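Local coordinates for protein putative phosphosugar isomerase (Clostridium difficile, PDB 3G68) that probably binds a phosphosugar and acts as an isomerase, being a double-SIS-domain protein related to glucosamine-6-phosphate synthase, at residues B[222-236]-B[315-329]. Residues are numbered along the deposited sequence; the frame is centred on the assembly and turned at random.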
ATOM      1  N   ASP B 222      43.160  24.040  19.633  1.00  9.44           N
ATOM      2  CA  ASP B 222      42.412  24.679  18.515  1.00 10.05           C
ATOM      3  C   ASP B 222      42.450  26.203  18.570  1.00  8.33           C
ATOM      4  O   ASP B 222      42.460  26.844  17.523  1.00  8.97           O
ATOM      5  CB  ASP B 222      40.954  24.221  18.487  1.00  8.36           C
ATOM      6  CG  ASP B 222      40.796  22.765  18.053  1.00 13.96           C
ATOM      7  OD1 ASP B 222      41.673  22.237  17.304  1.00 11.52           O
ATOM      8  OD2 ASP B 222      39.758  22.177  18.432  1.00 14.11           O
ATOM      9  N   THR B 223      42.475  26.778  19.763  1.00  8.26           N
ATOM     10  CA  THR B 223      42.554  28.251  19.955  1.00  7.78           C
ATOM     11  C   THR B 223      43.884  28.769  19.449  1.00  9.12           C
ATOM     12  O   THR B 223      43.931  29.737  18.728  1.00  8.73           O
ATOM     13  CB  THR B 223      42.303  28.624  21.427  1.00  8.10           C
ATOM     14  OG1 THR B 223      41.001  28.121  21.782  1.00 11.03           O
ATOM     15  CG2 THR B 223      42.355  30.144  21.658  1.00  9.97           C
ATOM     16  N   LEU B 224      44.969  28.084  19.807  1.00  8.74           N
ATOM     17  CA  LEU B 224      46.306  28.403  19.320  1.00  8.36           C
ATOM     18  C   LEU B 224      46.421  28.241  17.792  1.00  6.36           C
ATOM     19  O   LEU B 224      47.049  29.057  17.113  1.00  6.76           O
ATOM     20  CB  LEU B 224      47.328  27.505  20.004  1.00  8.97           C
ATOM     21  CG  LEU B 224      47.500  27.669  21.498  1.00  9.67           C
ATOM     22  CD1 LEU B 224      48.577  26.636  22.001  1.00 10.65           C
ATOM     23  CD2 LEU B 224      47.928  29.122  21.807  1.00 10.09           C
ATOM     24  N   GLU B 225      45.799  27.206  17.257  1.00  7.62           N
ATOM     25  CA  GLU B 225      45.833  26.949  15.801  1.00  8.49           C
ATOM     26  C   GLU B 225      45.068  28.012  15.036  1.00  8.00           C
ATOM     27  O   GLU B 225      45.555  28.513  14.024  1.00  8.80           O
ATOM     28  CB  GLU B 225      45.293  25.557  15.471  1.00  7.56           C
ATOM     29  CG  GLU B 225      45.119  25.257  13.996  1.00 11.02           C
ATOM     30  CD  GLU B 225      46.391  25.355  13.173  1.00  9.86           C
ATOM     31  OE1 GLU B 225      47.503  25.414  13.757  1.00 12.62           O
ATOM     32  OE2 GLU B 225      46.249  25.321  11.922  1.00 13.32           O
ATOM     33  N   ALA B 226      43.895  28.368  15.544  1.00  8.10           N
ATOM     34  CA  ALA B 226      43.070  29.425  14.943  1.00  9.31           C
ATOM     35  C   ALA B 226      43.837  30.745  14.895  1.00  7.17           C
ATOM     36  O   ALA B 226      43.842  31.442  13.890  1.00  8.10           O
ATOM     37  CB  ALA B 226      41.753  29.583  15.734  1.00  8.05           C
ATOM     38  N   ALA B 227      44.509  31.062  15.983  1.00  7.57           N
ATOM     39  CA  ALA B 227      45.301  32.274  16.071  1.00  7.35           C
ATOM     40  C   ALA B 227      46.451  32.232  15.056  1.00  7.89           C
ATOM     41  O   ALA B 227      46.650  33.208  14.335  1.00  9.76           O
ATOM     42  CB  ALA B 227      45.812  32.478  17.499  1.00  6.16           C
ATOM     43  N   LEU B 228      47.196  31.133  14.966  1.00 10.20           N
ATOM     44  CA  LEU B 228      48.324  31.048  14.001  1.00  9.71           C
ATOM     45  C   LEU B 228      47.830  31.175  12.555  1.00 10.16           C
ATOM     46  O   LEU B 228      48.449  31.874  11.764  1.00  8.46           O
ATOM     47  CB  LEU B 228      49.109  29.733  14.150  1.00 10.93           C
ATOM     48  CG  LEU B 228      50.246  29.430  13.175  1.00 11.99           C
ATOM     49  CD1 LEU B 228      51.343  30.551  13.220  1.00  8.26           C
ATOM     50  CD2 LEU B 228      50.859  27.999  13.416  1.00 10.12           C
ATOM     51  N   LYS B 229      46.726  30.516  12.207  1.00 10.61           N
ATOM     52  CA  LYS B 229      46.249  30.573  10.803  1.00 10.75           C
ATOM     53  C   LYS B 229      45.754  31.969  10.428  1.00  9.10           C
ATOM     54  O   LYS B 229      46.013  32.436   9.319  1.00  9.25           O
ATOM     55  CB  LYS B 229      45.211  29.488  10.500  1.00 12.03           C
ATOM     56  CG  LYS B 229      45.827  28.074  10.469  1.00 14.59           C
ATOM     57  CD  LYS B 229      46.731  27.874   9.249  1.00 18.61           C
ATOM     58  CE  LYS B 229      47.908  26.942   9.503  1.00 18.90           C
ATOM     59  NZ  LYS B 229      47.526  25.557   9.665  1.00 17.75           N
ATOM     60  N   LEU B 230      45.102  32.648  11.362  1.00  8.72           N
ATOM     61  CA  LEU B 230      44.706  34.056  11.125  1.00 10.22           C
ATOM     62  C   LEU B 230      45.975  34.915  10.959  1.00  8.74           C
ATOM     63  O   LEU B 230      46.031  35.786  10.093  1.00  9.70           O
ATOM     64  CB  LEU B 230      43.862  34.610  12.274  1.00  9.57           C
ATOM     65  CG  LEU B 230      42.366  34.248  12.362  1.00  8.60           C
ATOM     66  CD1 LEU B 230      41.769  34.698  13.705  1.00  9.92           C
ATOM     67  CD2 LEU B 230      41.605  34.860  11.197  1.00  7.17           C
ATOM     68  N   LEU B 231      46.962  34.717  11.823  1.00  8.99           N
ATOM     69  CA  LEU B 231      48.213  35.475  11.725  1.00  9.35           C
ATOM     70  C   LEU B 231      48.845  35.305  10.354  1.00 10.14           C
ATOM     71  O   LEU B 231      49.253  36.282   9.720  1.00 10.19           O
ATOM     72  CB  LEU B 231      49.235  35.028  12.778  1.00  9.58           C
ATOM     73  CG  LEU B 231      50.594  35.761  12.837  1.00  9.33           C
ATOM     74  CD1 LEU B 231      51.182  35.634  14.264  1.00 12.08           C
ATOM     75  CD2 LEU B 231      51.612  35.273  11.767  1.00 12.38           C
ATOM     76  N   GLU B 232      48.930  34.065   9.908  1.00  9.68           N
ATOM     77  CA  GLU B 232      49.582  33.755   8.618  1.00 10.59           C
ATOM     78  C   GLU B 232      48.848  34.319   7.409  1.00 10.26           C
ATOM     79  O   GLU B 232      49.474  34.625   6.403  1.00 11.00           O
ATOM     80  CB  GLU B 232      49.711  32.244   8.468  1.00 12.19           C
ATOM     81  CG  GLU B 232      50.690  31.604   9.453  1.00 13.34           C
ATOM     82  CD  GLU B 232      50.700  30.059   9.408  1.00 15.43           C
ATOM     83  OE1 GLU B 232      49.742  29.426   8.908  1.00 19.56           O
ATOM     84  OE2 GLU B 232      51.683  29.484   9.913  1.00 21.07           O
ATOM     85  N   THR B 233      47.534  34.494   7.514  1.00 10.74           N
ATOM     86  CA  THR B 233      46.713  34.909   6.365  1.00 11.14           C
ATOM     87  C   THR B 233      46.255  36.366   6.417  1.00 11.19           C
ATOM     88  O   THR B 233      46.223  37.056   5.392  1.00 11.73           O
ATOM     89  CB  THR B 233      45.504  33.959   6.220  1.00  9.93           C
ATOM     90  OG1 THR B 233      44.701  33.962   7.418  1.00  8.39           O
ATOM     91  CG2 THR B 233      45.990  32.537   5.934  1.00 10.28           C
HETATM   92  N   MSE B 234      45.885  36.826   7.602  1.00  8.81           N
HETATM   93  CA  MSE B 234      45.478  38.229   7.793  1.00  9.74           C
HETATM   94  C   MSE B 234      46.699  39.129   7.950  1.00  9.02           C
HETATM   95  O   MSE B 234      46.614  40.357   7.771  1.00  8.32           O
HETATM   96  CB  MSE B 234      44.582  38.365   9.022  1.00  8.55           C
HETATM   97  CG  MSE B 234      43.325  37.523   8.983  1.00 10.93           C
HETATM   98 SE   MSE B 234      42.003  38.252   7.762  0.75 12.65          SE
HETATM   99  CE  MSE B 234      41.498  39.806   8.832  1.00 11.02           C
ATOM    100  N   ARG B 235      47.830  38.536   8.337  1.00  9.52           N
ATOM    101  CA  ARG B 235      49.121  39.232   8.454  1.00 10.56           C
ATOM    102  C   ARG B 235      49.128  40.473   9.345  1.00  9.28           C
ATOM    103  O   ARG B 235      49.605  41.554   8.972  1.00 10.16           O
ATOM    104  CB  ARG B 235      49.650  39.506   7.065  1.00 11.40           C
ATOM    105  CG  ARG B 235      49.871  38.170   6.431  1.00 13.58           C
ATOM    106  CD  ARG B 235      50.249  38.191   5.072  1.00 15.38           C
ATOM    107  NE  ARG B 235      50.231  36.814   4.618  1.00 17.81           N
ATOM    108  CZ  ARG B 235      50.459  36.429   3.370  1.00 20.97           C
ATOM    109  NH1 ARG B 235      50.760  37.311   2.423  1.00 20.43           N
ATOM    110  NH2 ARG B 235      50.388  35.135   3.088  1.00 21.86           N
ATOM    111  N   ILE B 236      48.586  40.252  10.530  1.00 10.21           N
ATOM    112  CA  ILE B 236      48.473  41.242  11.584  1.00 10.14           C
ATOM    113  C   ILE B 236      48.731  40.493  12.880  1.00 10.55           C
ATOM    114  O   ILE B 236      48.778  39.252  12.878  1.00 10.67           O
ATOM    115  CB  ILE B 236      47.040  41.891  11.617  1.00 10.97           C
ATOM    116  CG1 ILE B 236      45.960  40.827  11.830  1.00 12.64           C
ATOM    117  CG2 ILE B 236      46.803  42.741  10.352  1.00 13.76           C
ATOM    118  CD1 ILE B 236      44.533  41.384  11.884  1.00 10.30           C
ATOM    119  N   ILE B 315      36.565  25.480  15.201  1.00  8.66           N
ATOM    120  CA  ILE B 315      37.317  26.520  14.519  1.00  7.24           C
ATOM    121  C   ILE B 315      37.061  26.625  13.012  1.00  6.94           C
ATOM    122  O   ILE B 315      37.678  27.452  12.341  1.00  6.54           O
ATOM    123  CB  ILE B 315      38.835  26.499  14.846  1.00  9.06           C
ATOM    124  CG1 ILE B 315      39.545  25.267  14.324  1.00  6.32           C
ATOM    125  CG2 ILE B 315      39.074  26.621  16.346  1.00  5.50           C
ATOM    126  CD1 ILE B 315      41.079  25.434  14.415  1.00  8.64           C
ATOM    127  N   VAL B 316      36.135  25.817  12.487  1.00  7.36           N
ATOM    128  CA  VAL B 316      35.725  25.931  11.060  1.00  6.54           C
ATOM    129  C   VAL B 316      35.484  27.399  10.653  1.00  7.17           C
ATOM    130  O   VAL B 316      36.014  27.833   9.627  1.00  6.94           O
ATOM    131  CB  VAL B 316      34.504  25.020  10.732  1.00  5.84           C
ATOM    132  CG1 VAL B 316      33.897  25.318   9.357  1.00  5.55           C
ATOM    133  CG2 VAL B 316      34.930  23.595  10.773  1.00  4.29           C
ATOM    134  N   PRO B 317      34.676  28.158  11.429  1.00  7.16           N
ATOM    135  CA  PRO B 317      34.456  29.579  11.092  1.00  8.25           C
ATOM    136  C   PRO B 317      35.701  30.430  10.972  1.00  8.85           C
ATOM    137  O   PRO B 317      35.774  31.291  10.101  1.00 10.28           O
ATOM    138  CB  PRO B 317      33.554  30.084  12.223  1.00  8.27           C
ATOM    139  CG  PRO B 317      33.493  28.985  13.199  1.00  7.79           C
ATOM    140  CD  PRO B 317      33.783  27.742  12.528  1.00  7.57           C
ATOM    141  N   ILE B 318      36.682  30.178  11.838  1.00  7.48           N
ATOM    142  CA  ILE B 318      37.896  30.960  11.855  1.00  7.02           C
ATOM    143  C   ILE B 318      38.742  30.575  10.638  1.00  7.20           C
ATOM    144  O   ILE B 318      39.265  31.453   9.969  1.00  7.80           O
ATOM    145  CB  ILE B 318      38.731  30.786  13.166  1.00  7.64           C
ATOM    146  CG1 ILE B 318      37.903  31.159  14.396  1.00 10.92           C
ATOM    147  CG2 ILE B 318      39.955  31.688  13.099  1.00  8.65           C
ATOM    148  CD1 ILE B 318      37.432  32.559  14.366  1.00 11.61           C
ATOM    149  N   GLN B 319      38.873  29.282  10.351  1.00  8.04           N
ATOM    150  CA  GLN B 319      39.565  28.860   9.126  1.00  8.33           C
ATOM    151  C   GLN B 319      38.895  29.396   7.898  1.00  7.23           C
ATOM    152  O   GLN B 319      39.580  29.724   6.925  1.00  9.76           O
ATOM    153  CB  GLN B 319      39.635  27.337   9.040  1.00  9.66           C
ATOM    154  CG  GLN B 319      40.532  26.716  10.081  1.00  9.75           C
ATOM    155  CD  GLN B 319      40.209  25.269  10.307  1.00 13.19           C
ATOM    156  OE1 GLN B 319      39.042  24.852  10.202  1.00 12.38           O
ATOM    157  NE2 GLN B 319      41.237  24.473  10.621  1.00 10.03           N
ATOM    158  N   LEU B 320      37.562  29.497   7.890  1.00  7.80           N
ATOM    159  CA  LEU B 320      36.875  30.055   6.727  1.00  7.31           C
ATOM    160  C   LEU B 320      37.197  31.526   6.554  1.00  7.71           C
ATOM    161  O   LEU B 320      37.318  32.013   5.409  1.00  8.23           O
ATOM    162  CB  LEU B 320      35.368  29.766   6.699  1.00  5.95           C
ATOM    163  CG  LEU B 320      34.646  30.162   5.424  1.00  8.57           C
ATOM    164  CD1 LEU B 320      35.292  29.519   4.156  1.00  7.81           C
ATOM    165  CD2 LEU B 320      33.191  29.743   5.531  1.00  8.90           C
ATOM    166  N   ILE B 321      37.338  32.250   7.675  1.00  8.41           N
ATOM    167  CA  ILE B 321      37.778  33.637   7.633  1.00  7.18           C
ATOM    168  C   ILE B 321      39.138  33.709   6.950  1.00  8.70           C
ATOM    169  O   ILE B 321      39.338  34.578   6.119  1.00  8.52           O
ATOM    170  CB  ILE B 321      37.857  34.305   9.019  1.00  7.39           C
ATOM    171  CG1 ILE B 321      36.460  34.625   9.535  1.00  7.89           C
ATOM    172  CG2 ILE B 321      38.667  35.628   8.938  1.00  7.00           C
ATOM    173  CD1 ILE B 321      36.405  35.076  11.031  1.00  7.66           C
ATOM    174  N   CYS B 322      40.031  32.766   7.276  1.00  7.61           N
ATOM    175  CA  CYS B 322      41.367  32.721   6.664  1.00  8.68           C
ATOM    176  C   CYS B 322      41.323  32.540   5.156  1.00 10.98           C
ATOM    177  O   CYS B 322      42.174  33.066   4.441  1.00 14.66           O
ATOM    178  CB  CYS B 322      42.252  31.649   7.305  1.00  9.06           C
ATOM    179  SG  CYS B 322      42.572  31.895   9.075  1.00 10.31           S
ATOM    180  N   GLY B 323      40.354  31.770   4.665  1.00  9.43           N
ATOM    181  CA  GLY B 323      40.209  31.559   3.243  1.00 10.97           C
ATOM    182  C   GLY B 323      39.571  32.741   2.532  1.00 12.93           C
ATOM    183  O   GLY B 323      39.993  33.089   1.415  1.00 14.94           O
ATOM    184  N   GLU B 324      38.590  33.382   3.167  1.00  8.77           N
ATOM    185  CA  GLU B 324      37.796  34.425   2.496  1.00 12.13           C
ATOM    186  C   GLU B 324      38.167  35.907   2.645  1.00 12.60           C
ATOM    187  O   GLU B 324      38.085  36.691   1.688  1.00 12.78           O
ATOM    188  CB  GLU B 324      36.348  34.322   2.932  1.00  9.35           C
ATOM    189  CG  GLU B 324      35.670  33.033   2.508  1.00 10.80           C
ATOM    190  CD  GLU B 324      34.136  33.087   2.736  1.00 16.84           C
ATOM    191  OE1 GLU B 324      33.671  34.005   3.442  1.00 14.58           O
ATOM    192  OE2 GLU B 324      33.397  32.211   2.216  1.00 18.94           O
ATOM    193  N   ILE B 325      38.507  36.298   3.860  1.00 11.51           N
ATOM    194  CA  ILE B 325      38.758  37.722   4.152  1.00 10.22           C
ATOM    195  C   ILE B 325      40.096  38.212   3.597  1.00 10.29           C
ATOM    196  O   ILE B 325      40.137  39.327   3.097  1.00 10.59           O
ATOM    197  CB  ILE B 325      38.523  38.036   5.654  1.00  8.78           C
ATOM    198  CG1 ILE B 325      37.065  37.675   6.024  1.00  9.44           C
ATOM    199  CG2 ILE B 325      38.837  39.503   5.989  1.00  6.30           C
ATOM    200  CD1 ILE B 325      35.933  38.564   5.361  1.00  6.86           C
ATOM    201  N   PRO B 326      41.196  37.427   3.707  1.00 10.21           N
ATOM    202  CA  PRO B 326      42.436  37.907   3.112  1.00 11.17           C
ATOM    203  C   PRO B 326      42.337  38.262   1.621  1.00 14.96           C
ATOM    204  O   PRO B 326      43.022  39.184   1.190  1.00 15.72           O
ATOM    205  CB  PRO B 326      43.413  36.754   3.313  1.00 12.53           C
ATOM    206  CG  PRO B 326      42.968  36.132   4.548  1.00 12.64           C
ATOM    207  CD  PRO B 326      41.431  36.199   4.457  1.00 10.69           C
ATOM    208  N   THR B 327      41.472  37.578   0.871  1.00 14.41           N
ATOM    209  CA  THR B 327      41.274  37.902  -0.555  1.00 16.64           C
ATOM    210  C   THR B 327      40.733  39.332  -0.731  1.00 18.72           C
ATOM    211  O   THR B 327      40.898  39.921  -1.793  1.00 18.93           O
ATOM    212  CB  THR B 327      40.351  36.869  -1.279  1.00 17.67           C
ATOM    213  OG1 THR B 327      39.013  36.977  -0.772  1.00 21.58           O
ATOM    214  CG2 THR B 327      40.835  35.466  -1.034  1.00 12.71           C
ATOM    215  N   LEU B 328      40.078  39.886   0.302  1.00 18.64           N
ATOM    216  CA  LEU B 328      39.609  41.278   0.275  1.00 19.36           C
ATOM    217  C   LEU B 328      40.640  42.264   0.851  1.00 19.67           C
ATOM    218  O   LEU B 328      40.361  43.453   0.927  1.00 21.90           O
ATOM    219  CB  LEU B 328      38.293  41.386   1.047  1.00 19.86           C
ATOM    220  CG  LEU B 328      37.173  40.396   0.740  1.00 22.30           C
ATOM    221  CD1 LEU B 328      35.970  40.715   1.608  1.00 24.35           C
ATOM    222  CD2 LEU B 328      36.798  40.430  -0.729  1.00 28.52           C
ATOM    223  N   ARG B 329      41.831  41.784   1.212  1.00 18.47           N
ATOM    224  CA  ARG B 329      42.912  42.555   1.817  1.00 18.60           C
ATOM    225  C   ARG B 329      44.237  42.351   1.076  1.00 20.28           C
ATOM    226  O   ARG B 329      45.318  42.447   1.662  1.00 20.97           O
ATOM    227  CB  ARG B 329      43.094  42.146   3.303  1.00 18.00           C
ATOM    228  CG  ARG B 329      41.900  42.383   4.193  1.00 13.13           C
ATOM    229  CD  ARG B 329      41.929  41.477   5.442  1.00 15.91           C
ATOM    230  NE  ARG B 329      43.160  41.556   6.257  1.00 10.62           N
ATOM    231  CZ  ARG B 329      43.351  42.370   7.293  1.00 12.46           C
ATOM    232  NH1 ARG B 329      42.415  43.202   7.697  1.00 11.90           N
ATOM    233  NH2 ARG B 329      44.501  42.332   7.967  1.00 16.65           N
TER
HETATM  234  O   HOH W   1      37.833  23.172  16.577  1.00 11.56           O
HETATM  235  O   HOH W   2      43.945  24.900  10.575  1.00 12.15           O
HETATM  236  O   HOH W   3      45.167  39.696   4.696  1.00 13.22           O
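Arg-329 closes one end of this helix pair by donating from NH2 to the backbone oxygen of Met-234, a selenomethionine, over 2.9 Å and nearly straight at 162°. The oxygen lies near the guanidinium plane, while the Met-234 methyl CE sits over the centre of one face, 3.5 Å from Arg-329 CZ. Two successive bends fold the Met-234 chain back to that position, with SE against Ile-325 CG2 at 3.8 Å. Ile-236 CG2 meets the guanidinium edge, and water 3 links Arg-329 NE to the backbone oxygen of Thr-233.

Further along, Cys-322 SG lies against the Lys-229 to Leu-230 backbone, 3.5 Å from Leu-230 N. Thr-233 turns OG1 back to the backbone oxygen of Lys-229 (chi1 59°) in a hydrogen bond within its own helix, and its CB meets Pro-326 CG. The Leu-230 methyls part between two isoleucines: CD1 packs on Ile-318 CG2 at 3.6 Å, CD2 on Ile-321 CG2. Small Ala-226 touches Ile-318 and Ile-315 through CB. At the other end Ile-315 CG2 packs on Asp-222 CB and backbone oxygen; nearby, water 2 joins Glu-225 OE2, salt-bridged to Lys-229 NZ at 2.6 Å, to Gln-319 NE2.

Tyr-147 and Lys-151 hold Asp-222 OD1, and Val-206 O accepts a hydrogen bond from Arg-329 NH1. The helices run almost parallel, 9° apart with axes 9.1 Å from each other. Helix 222-234 rests through Ile-213 on strand 210-215, next to edge strand 238-242 in the parallel sheet of the C-terminal half, consistent with the second SIS domain; helix 187-200 backs helix 316-324, and helix 145-165 meets Ile-315.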